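Local atomic coordinates of inner kinetochore subunit cnp3 (Schizosaccharomyces pombe, PDB entry 6O2D), a protein that forms part of the inner kinetochore on centromeric DNA, the platform for outer kinetochore assembly in chromosome segregation, and is represented here by its cupin domain. Residues T101-T106 with R119-S124; M73-E78 with I128-V133; K14-C19 with V37-P42. All blocks are in the same frame, centred on the assembly; numbering follows the deposited sequence.

Contact 1 of 3, residues T101-T106 with R119-S124; sequences TVNATT and RGNYYS
Asn103 reaches its carboxamide across to Asn121 and Tyr122, its amide carbon lying beside the Asn121 side chain, so that a turn residue adds a side-chain bond to the one its own backbone N makes. With CG beside the backbone N (chi1 -74°), the amide reaches across, and OD1 accepts the Tyr122 N-H at 2.9 Å from Tyr122 N along a nearly straight path. OD1 thus stands in for a strand carbonyl, while Asn103 N returns a bond of 3.1 Å to Tyr122 O. The same OD1 lies at the edge of the Tyr122 ring, 3.7 Å from CD1. The side chains of Asn103 and Asn121 cross at about a right angle, with their amide planes 43° apart; the ND2-to-OD1 approach between them is modelled too short for its length to be trusted.

Asparagine suits this place because it readily adopts positive phi: Asn103 and Ala104 form the centre of a type I' turn from Val102 to Thr105, which closes a tight two-residue hairpin. Before the turn, Thr101 and Ser124 make an antiparallel hydrogen-bonded pair, with Ser124 N 3.0 Å from Thr101 O in the carbonyl plane. On the face they share, their hydroxyls make a weak bond, OG1 of Thr101 to OG of Ser124. Val102 and Tyr123 turn to the other face, where Val102 packs on Phe115 and Tyr123 on Val117.

Asn121 OD1 also accepts from Leu22 N of the second subunit. Within the chain, strand 122-127 runs between strand 98-102 and strand 78-83, whose Val81 and Pro83 touch the Tyr122 side chain.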
loop_
_atom_site.group_PDB
_atom_site.type_symbol
_atom_site.label_atom_id
_atom_site.label_comp_id
_atom_site.label_asym_id
_atom_site.label_seq_id
_atom_site.Cartn_x
_atom_site.Cartn_y
_atom_site.Cartn_z
ATOM N N THR B 101 4.822 5.991 -17.344
ATOM C CA THR B 101 5.606 4.964 -18.031
ATOM C C THR B 101 6.185 3.938 -17.078
ATOM O O THR B 101 6.908 4.285 -16.130
ATOM C CB THR B 101 6.735 5.534 -18.898
ATOM O OG1 THR B 101 6.386 6.789 -19.509
ATOM C CG2 THR B 101 7.523 4.434 -19.729
ATOM N N VAL B 102 5.864 2.675 -17.356
ATOM C CA VAL B 102 6.526 1.542 -16.738
ATOM C C VAL B 102 7.133 0.740 -17.874
ATOM O O VAL B 102 6.405 0.072 -18.616
ATOM C CB VAL B 102 5.563 0.678 -15.907
ATOM C CG1 VAL B 102 6.293 -0.512 -15.302
ATOM C CG2 VAL B 102 4.886 1.505 -14.849
ATOM N N ASN B 103 8.462 0.800 -18.013
ATOM C CA ASN B 103 9.210 -0.014 -18.986
ATOM C C ASN B 103 8.741 0.204 -20.427
ATOM O O ASN B 103 8.441 -0.743 -21.160
ATOM C CB ASN B 103 9.160 -1.498 -18.616
ATOM C CG ASN B 103 10.036 -1.817 -17.424
ATOM O OD1 ASN B 103 10.815 -0.969 -16.970
ATOM N ND2 ASN B 103 9.922 -3.035 -16.911
ATOM N N ALA B 104 8.683 1.469 -20.833
ATOM C CA ALA B 104 8.356 1.890 -22.194
ATOM C C ALA B 104 6.940 1.511 -22.624
ATOM O O ALA B 104 6.624 1.581 -23.817
ATOM C CB ALA B 104 9.373 1.350 -23.214
ATOM N N THR B 105 6.076 1.123 -21.689
ATOM C CA THR B 105 4.641 1.007 -21.926
ATOM C C THR B 105 3.977 2.127 -21.132
ATOM O O THR B 105 4.203 2.242 -19.924
ATOM C CB THR B 105 4.109 -0.364 -21.490
ATOM O OG1 THR B 105 4.596 -1.392 -22.370
ATOM C CG2 THR B 105 2.595 -0.364 -21.496
ATOM N N THR B 106 3.186 2.961 -21.810
ATOM C CA THR B 106 2.625 4.179 -21.229
ATOM C C THR B 106 1.102 4.122 -21.116
ATOM O O THR B 106 0.419 3.570 -21.987
ATOM C CB THR B 106 3.053 5.389 -22.067
ATOM O OG1 THR B 106 4.483 5.426 -22.136
ATOM C CG2 THR B 106 2.544 6.675 -21.466
ATOM N N ARG B 119 9.939 -4.997 -8.806
ATOM C CA ARG B 119 11.377 -4.871 -8.616
ATOM C C ARG B 119 12.093 -5.061 -9.947
ATOM O O ARG B 119 11.671 -5.864 -10.784
ATOM C CB ARG B 119 11.872 -5.906 -7.604
ATOM C CG ARG B 119 11.224 -5.804 -6.229
ATOM C CD ARG B 119 11.640 -6.959 -5.320
ATOM N NE ARG B 119 11.055 -8.228 -5.743
ATOM C CZ ARG B 119 11.364 -9.407 -5.217
ATOM N NH1 ARG B 119 12.257 -9.495 -4.237
ATOM N NH2 ARG B 119 10.775 -10.502 -5.675
ATOM N N GLY B 120 13.179 -4.312 -10.137
ATOM C CA GLY B 120 13.994 -4.407 -11.340
ATOM C C GLY B 120 13.401 -3.761 -12.576
ATOM O O GLY B 120 13.644 -4.234 -13.684
ATOM N N ASN B 121 12.623 -2.690 -12.418
ATOM C CA ASN B 121 11.980 -2.020 -13.543
ATOM C C ASN B 121 12.179 -0.511 -13.419
ATOM O O ASN B 121 12.773 -0.019 -12.456
ATOM C CB ASN B 121 10.500 -2.400 -13.631
ATOM C CG ASN B 121 10.303 -3.885 -13.872
ATOM O OD1 ASN B 121 10.289 -4.339 -15.008
ATOM N ND2 ASN B 121 10.163 -4.647 -12.798
ATOM N N TYR B 122 11.735 0.218 -14.442
ATOM C CA TYR B 122 11.870 1.667 -14.526
ATOM C C TYR B 122 10.503 2.338 -14.620
ATOM O O TYR B 122 9.586 1.807 -15.254
ATOM C CB TYR B 122 12.747 2.042 -15.738
ATOM C CG TYR B 122 14.089 1.344 -15.696
ATOM C CD1 TYR B 122 14.259 0.076 -16.234
ATOM C CD2 TYR B 122 15.174 1.933 -15.062
ATOM C CE1 TYR B 122 15.474 -0.571 -16.162
ATOM C CE2 TYR B 122 16.389 1.294 -14.984
ATOM C CZ TYR B 122 16.536 0.045 -15.537
ATOM O OH TYR B 122 17.756 -0.586 -15.465
ATOM N N TYR B 123 10.364 3.508 -13.995
ATOM C CA TYR B 123 9.084 4.200 -14.011
ATOM C C TYR B 123 9.301 5.704 -14.039
ATOM O O TYR B 123 10.326 6.210 -13.578
ATOM C CB TYR B 123 8.202 3.826 -12.810
ATOM C CG TYR B 123 8.520 4.574 -11.531
ATOM C CD1 TYR B 123 9.607 4.210 -10.745
ATOM C CD2 TYR B 123 7.724 5.630 -11.102
ATOM C CE1 TYR B 123 9.901 4.879 -9.577
ATOM C CE2 TYR B 123 8.007 6.306 -9.927
ATOM C CZ TYR B 123 9.097 5.927 -9.170
ATOM O OH TYR B 123 9.387 6.599 -8.005
ATOM N N SER B 124 8.318 6.408 -14.604
ATOM C CA SER B 124 8.265 7.863 -14.601
ATOM C C SER B 124 6.802 8.285 -14.525
ATOM O O SER B 124 5.907 7.525 -14.899
ATOM C CB SER B 124 8.939 8.451 -15.850
ATOM O OG SER B 124 8.117 8.283 -16.994
#

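Contact 2 of 3, residues M73-E78 with I128-V133; sequences MPAGAE and IGKEAV
Met73, present as selenomethionine, pairs with Val133 where two strands of the cupin domain's five-stranded sheet part into loops, one of which folds at once into a type II beta turn from Pro74 to Ala77. Two backbone bonds hold this antiparallel hydrogen-bonded pair: Met73 N to Val133 O, and Val133 N to Met73 O at 2.9 Å. Met73 O also receives a CA-H contact, with Ala132 CA 3.2 Å away. Asn127, in the preceding strand, adds weak bonds from its ND2 to Met73 O, Pro74 O and Glu131 O, one amide nitrogen serving carbonyls of both loops.

Turn geometry accounts for the glycine. Gly76 takes the third position, where positive phi favours glycine, and Pro74 begins the turn, its CB pointing away from the opposite loop. A weak bond from Ala77 N to Pro74 O closes it.

The apolar contact is between Met73 and Val133, whose side chains share one face of the sheet; CE of the former comes 4.3 Å from CG1 of the latter. Both are buried and lean on Ile98, Met73 also touching Ile125, so long or branched apolar side chains fit here. Ala132 places CB alongside the Met73 carbonyl, 3.5 Å from its O, a position that suits a lone methyl.

At the exposed end, Ala75 points its CB toward the opposite loop, 3.9 Å from Lys130 O. Lys130 leaves its backbone in the other direction, but its chain folds back at chi2 (-80°), bringing CD alongside the same methyl, 4.1 Å from Ala75 CB.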
loop_
_atom_site.group_PDB
_atom_site.type_symbol
_atom_site.label_atom_id
_atom_site.label_comp_id
_atom_site.label_asym_id
_atom_site.label_seq_id
_atom_site.Cartn_x
_atom_site.Cartn_y
_atom_site.Cartn_z
HETATM N N MSE B 73 1.872 16.139 -6.763
HETATM C CA MSE B 73 2.574 16.739 -7.889
HETATM C C MSE B 73 1.815 17.947 -8.415
HETATM O O MSE B 73 0.657 17.838 -8.828
HETATM C CB MSE B 73 2.747 15.690 -8.974
HETATM C CG MSE B 73 3.768 14.678 -8.540
HETATM SE SE MSE B 73 4.251 13.453 -9.927
HETATM C CE MSE B 73 2.671 12.324 -9.939
ATOM N N PRO B 74 2.461 19.107 -8.386
ATOM C CA PRO B 74 1.826 20.323 -8.905
ATOM C C PRO B 74 1.546 20.205 -10.397
ATOM O O PRO B 74 1.936 19.253 -11.072
ATOM C CB PRO B 74 2.856 21.419 -8.606
ATOM C CG PRO B 74 3.796 20.814 -7.591
ATOM C CD PRO B 74 3.813 19.353 -7.860
ATOM N N ALA B 75 0.831 21.199 -10.908
ATOM C CA ALA B 75 0.498 21.234 -12.323
ATOM C C ALA B 75 1.760 21.361 -13.163
ATOM O O ALA B 75 2.652 22.157 -12.857
ATOM C CB ALA B 75 -0.439 22.406 -12.614
ATOM N N GLY B 76 1.837 20.563 -14.225
ATOM C CA GLY B 76 3.014 20.610 -15.066
ATOM C C GLY B 76 4.244 19.957 -14.486
ATOM O O GLY B 76 5.355 20.264 -14.925
ATOM N N ALA B 77 4.088 19.073 -13.504
ATOM C CA ALA B 77 5.234 18.424 -12.888
ATOM C C ALA B 77 5.693 17.221 -13.706
ATOM O O ALA B 77 4.888 16.517 -14.322
ATOM C CB ALA B 77 4.895 17.980 -11.464
ATOM N N GLU B 78 7.005 16.981 -13.695
ATOM C CA GLU B 78 7.609 15.871 -14.433
ATOM C C GLU B 78 8.576 15.159 -13.496
ATOM O O GLU B 78 9.629 15.707 -13.156
ATOM C CB GLU B 78 8.340 16.365 -15.689
ATOM C CG GLU B 78 7.623 17.459 -16.480
ATOM C CD GLU B 78 8.354 17.852 -17.775
ATOM O OE1 GLU B 78 9.608 17.842 -17.798
ATOM O OE2 GLU B 78 7.667 18.169 -18.774
ATOM N N ILE B 128 -0.543 15.596 -16.058
ATOM C CA ILE B 128 -1.132 16.037 -17.317
ATOM C C ILE B 128 -2.425 16.811 -17.076
ATOM O O ILE B 128 -3.173 17.092 -18.013
ATOM C CB ILE B 128 -1.364 14.859 -18.277
ATOM C CG1 ILE B 128 -2.451 13.933 -17.722
ATOM C CG2 ILE B 128 -0.060 14.107 -18.495
ATOM C CD1 ILE B 128 -2.879 12.832 -18.659
ATOM N N GLY B 129 -2.687 17.198 -15.831
ATOM C CA GLY B 129 -3.871 17.958 -15.502
ATOM C C GLY B 129 -3.438 19.246 -14.820
ATOM O O GLY B 129 -2.248 19.455 -14.563
ATOM N N LYS B 130 -4.426 20.113 -14.556
ATOM C CA LYS B 130 -4.115 21.386 -13.914
ATOM C C LYS B 130 -4.513 21.427 -12.448
ATOM O O LYS B 130 -4.216 22.418 -11.777
ATOM C CB LYS B 130 -4.703 22.573 -14.679
ATOM C CG LYS B 130 -4.017 22.629 -16.058
ATOM C CD LYS B 130 -2.635 23.277 -16.012
ATOM C CE LYS B 130 -1.699 22.602 -17.035
ATOM N NZ LYS B 130 -2.223 22.231 -18.372
ATOM N N GLU B 131 -5.160 20.385 -11.930
ATOM C CA GLU B 131 -5.205 20.189 -10.492
ATOM C C GLU B 131 -3.954 19.425 -10.088
ATOM O O GLU B 131 -3.441 18.601 -10.853
ATOM C CB GLU B 131 -6.458 19.417 -10.086
ATOM C CG GLU B 131 -6.751 18.230 -10.986
ATOM C CD GLU B 131 -8.010 17.485 -10.601
ATOM O OE1 GLU B 131 -8.480 17.660 -9.458
ATOM O OE2 GLU B 131 -8.532 16.730 -11.451
ATOM N N ALA B 132 -3.474 19.687 -8.877
ATOM C CA ALA B 132 -2.360 18.905 -8.351
ATOM C C ALA B 132 -2.774 17.454 -8.145
ATOM O O ALA B 132 -3.913 17.159 -7.779
ATOM C CB ALA B 132 -1.836 19.494 -7.037
ATOM N N VAL B 133 -1.845 16.540 -8.387
ATOM C CA VAL B 133 -2.101 15.118 -8.205
ATOM C C VAL B 133 -1.559 14.742 -6.841
ATOM O O VAL B 133 -0.526 15.266 -6.412
ATOM C CB VAL B 133 -1.443 14.271 -9.309
ATOM C CG1 VAL B 133 -1.526 12.779 -8.952
ATOM C CG2 VAL B 133 -2.089 14.573 -10.658
#

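Contact 3 of 3, residues K14-C19 with V37-P42; sequences KDEINC and VGYSLP
Ile17 packs closely over the backbone of Gly38, its CG1 3.9 Å from Gly38 CA. Glycine suits this place because a CB here would fall too close to Ile17 CG1. Between the strands, Val37 and Gly38 both face Ile17: Val37 N donates to Ile17 O, almost in line with that carbonyl, and Ile17 N to Gly38 O. Buried Ser40 bonds through its N to Asp15 O at 2.8 Å. At the other end, CG2 of Val37 meets CB of Cys19 at 3.9 Å. Phe107 and Thr105 of the second subunit cover Ile17 and Cys19, consistent with apolar or small residues here.

The other face is more open. Glu16 and Tyr39 form a non-hydrogen-bonded pair, and both set CG beside the backbone N (chi1 -79° and -64°), which sends the two chains out together, Glu16 CG 3.5 Å from Tyr39 CD2. The extended chain carries the carboxylate along the ring, OE1 3.6 Å from Tyr39 CE2, its plane turned 60° from the ring's. Replacing Tyr39 by a serine would remove the ring and would probably leave Glu16 freer to turn and Leu59 without its aromatic neighbour. The Asp15 side chain lies at the exposed margin.

Gly38, Tyr39 and Ser40 also pair with a strand of the second subunit, continuing the sheet across the interface. The arrangement is that of an antiparallel beta hairpin with a classic beta bulge at Val37 and Gly38.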
loop_
_atom_site.group_PDB
_atom_site.type_symbol
_atom_site.label_atom_id
_atom_site.label_comp_id
_atom_site.label_asym_id
_atom_site.label_seq_id
_atom_site.Cartn_x
_atom_site.Cartn_y
_atom_site.Cartn_z
ATOM N N LYS B 14 -10.187 12.730 13.259
ATOM C CA LYS B 14 -8.871 13.234 13.615
ATOM C C LYS B 14 -7.911 13.204 12.423
ATOM O O LYS B 14 -8.004 12.353 11.526
ATOM C CB LYS B 14 -8.300 12.430 14.780
ATOM C CG LYS B 14 -8.922 12.746 16.139
ATOM C CD LYS B 14 -8.350 11.842 17.231
ATOM C CE LYS B 14 -9.378 11.542 18.313
ATOM N NZ LYS B 14 -8.891 11.978 19.651
ATOM N N ASP B 15 -6.980 14.160 12.422
ATOM C CA ASP B 15 -6.013 14.283 11.337
ATOM C C ASP B 15 -4.879 13.282 11.498
ATOM O O ASP B 15 -4.412 12.708 10.507
ATOM C CB ASP B 15 -5.465 15.711 11.276
ATOM C CG ASP B 15 -6.462 16.697 10.686
ATOM O OD1 ASP B 15 -7.557 16.266 10.259
ATOM O OD2 ASP B 15 -6.151 17.906 10.652
ATOM N N GLU B 16 -4.397 13.095 12.725
ATOM C CA GLU B 16 -3.460 12.032 13.077
ATOM C C GLU B 16 -4.074 11.168 14.171
ATOM O O GLU B 16 -4.799 11.674 15.035
ATOM C CB GLU B 16 -2.119 12.583 13.557
ATOM C CG GLU B 16 -1.182 13.037 12.460
ATOM C CD GLU B 16 0.166 13.461 13.008
ATOM O OE1 GLU B 16 0.880 14.222 12.320
ATOM O OE2 GLU B 16 0.510 13.033 14.130
ATOM N N ILE B 17 -3.801 9.866 14.125
ATOM C CA ILE B 17 -4.332 8.914 15.095
ATOM C C ILE B 17 -3.164 8.263 15.817
ATOM O O ILE B 17 -2.402 7.498 15.215
ATOM C CB ILE B 17 -5.201 7.834 14.441
ATOM C CG1 ILE B 17 -6.098 8.437 13.365
ATOM C CG2 ILE B 17 -5.993 7.085 15.515
ATOM C CD1 ILE B 17 -7.117 9.368 13.904
ATOM N N ASN B 18 -3.018 8.550 17.102
ATOM C CA ASN B 18 -2.075 7.813 17.923
ATOM C C ASN B 18 -2.842 6.699 18.615
ATOM O O ASN B 18 -4.014 6.853 18.973
ATOM C CB ASN B 18 -1.382 8.708 18.952
ATOM C CG ASN B 18 -0.088 8.107 19.464
ATOM O OD1 ASN B 18 0.037 7.787 20.649
ATOM N ND2 ASN B 18 0.881 7.936 18.570
ATOM N N CYS B 19 -2.170 5.574 18.814
ATOM C CA CYS B 19 -2.862 4.414 19.341
ATOM C C CYS B 19 -1.836 3.496 19.980
ATOM O O CYS B 19 -0.687 3.424 19.537
ATOM C CB CYS B 19 -3.627 3.702 18.211
ATOM S SG CYS B 19 -4.214 2.021 18.547
ATOM N N VAL B 37 -0.878 5.357 13.848
ATOM C CA VAL B 37 -1.409 4.346 12.943
ATOM C C VAL B 37 -2.391 4.931 11.940
ATOM O O VAL B 37 -3.036 4.174 11.210
ATOM C CB VAL B 37 -2.048 3.174 13.709
ATOM C CG1 VAL B 37 -1.074 2.609 14.746
ATOM C CG2 VAL B 37 -3.382 3.592 14.347
ATOM N N GLY B 38 -2.542 6.254 11.894
ATOM C CA GLY B 38 -3.454 6.850 10.932
ATOM C C GLY B 38 -3.222 8.315 10.622
ATOM O O GLY B 38 -2.860 9.091 11.509
ATOM N N TYR B 39 -3.421 8.703 9.362
ATOM C CA TYR B 39 -3.282 10.086 8.924
ATOM C C TYR B 39 -4.387 10.409 7.933
ATOM O O TYR B 39 -4.772 9.569 7.113
ATOM C CB TYR B 39 -1.952 10.379 8.218
ATOM C CG TYR B 39 -0.694 10.225 9.038
ATOM C CD1 TYR B 39 -0.106 8.975 9.211
ATOM C CD2 TYR B 39 -0.059 11.333 9.588
ATOM C CE1 TYR B 39 1.061 8.830 9.939
ATOM C CE2 TYR B 39 1.114 11.194 10.317
ATOM C CZ TYR B 39 1.666 9.939 10.488
ATOM O OH TYR B 39 2.829 9.779 11.208
ATOM N N SER B 40 -4.856 11.650 7.977
ATOM C CA SER B 40 -5.695 12.193 6.917
ATOM C C SER B 40 -4.769 12.911 5.941
ATOM O O SER B 40 -4.240 13.982 6.258
ATOM C CB SER B 40 -6.751 13.134 7.485
ATOM O OG SER B 40 -7.530 13.704 6.450
ATOM N N LEU B 41 -4.568 12.314 4.764
ATOM C CA LEU B 41 -3.593 12.834 3.806
ATOM C C LEU B 41 -3.770 14.310 3.454
ATOM O O LEU B 41 -2.752 15.017 3.398
ATOM C CB LEU B 41 -3.621 11.975 2.532
ATOM C CG LEU B 41 -3.299 10.491 2.744
ATOM C CD1 LEU B 41 -3.199 9.751 1.436
ATOM C CD2 LEU B 41 -2.015 10.336 3.500
ATOM N N PRO B 42 -4.977 14.847 3.238
ATOM C CA PRO B 42 -5.071 16.284 2.926
ATOM C C PRO B 42 -4.394 17.194 3.944
ATOM O O PRO B 42 -3.907 18.267 3.565
ATOM C CB PRO B 42 -6.586 16.528 2.876
ATOM C CG PRO B 42 -7.164 15.213 2.523
ATOM C CD PRO B 42 -6.308 14.210 3.229
#

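How the contacts relate
From the N terminus, contact 3 comes first, pairing 14-19 with 37-42, joining the open ends of the hairpin of strands 16-22 and 32-40 and closing the loop between them before the other two contacts open. Contact 2 then makes the longest closure, from 73-78 to 128-133, and contact 1 lies wholly within it, its second segment ending just before residue 128; none of the three cross. Contact 2 binds strands 66-73 and 133-140 of the five-stranded sheet, contact 1 strands 98-102 and 122-127 of the four-stranded one. Contacts 1 and 3 have centres about 32 Å apart within the chain, yet they meet across the dimer, where Thr105 packs on Cys19 of the second subunit.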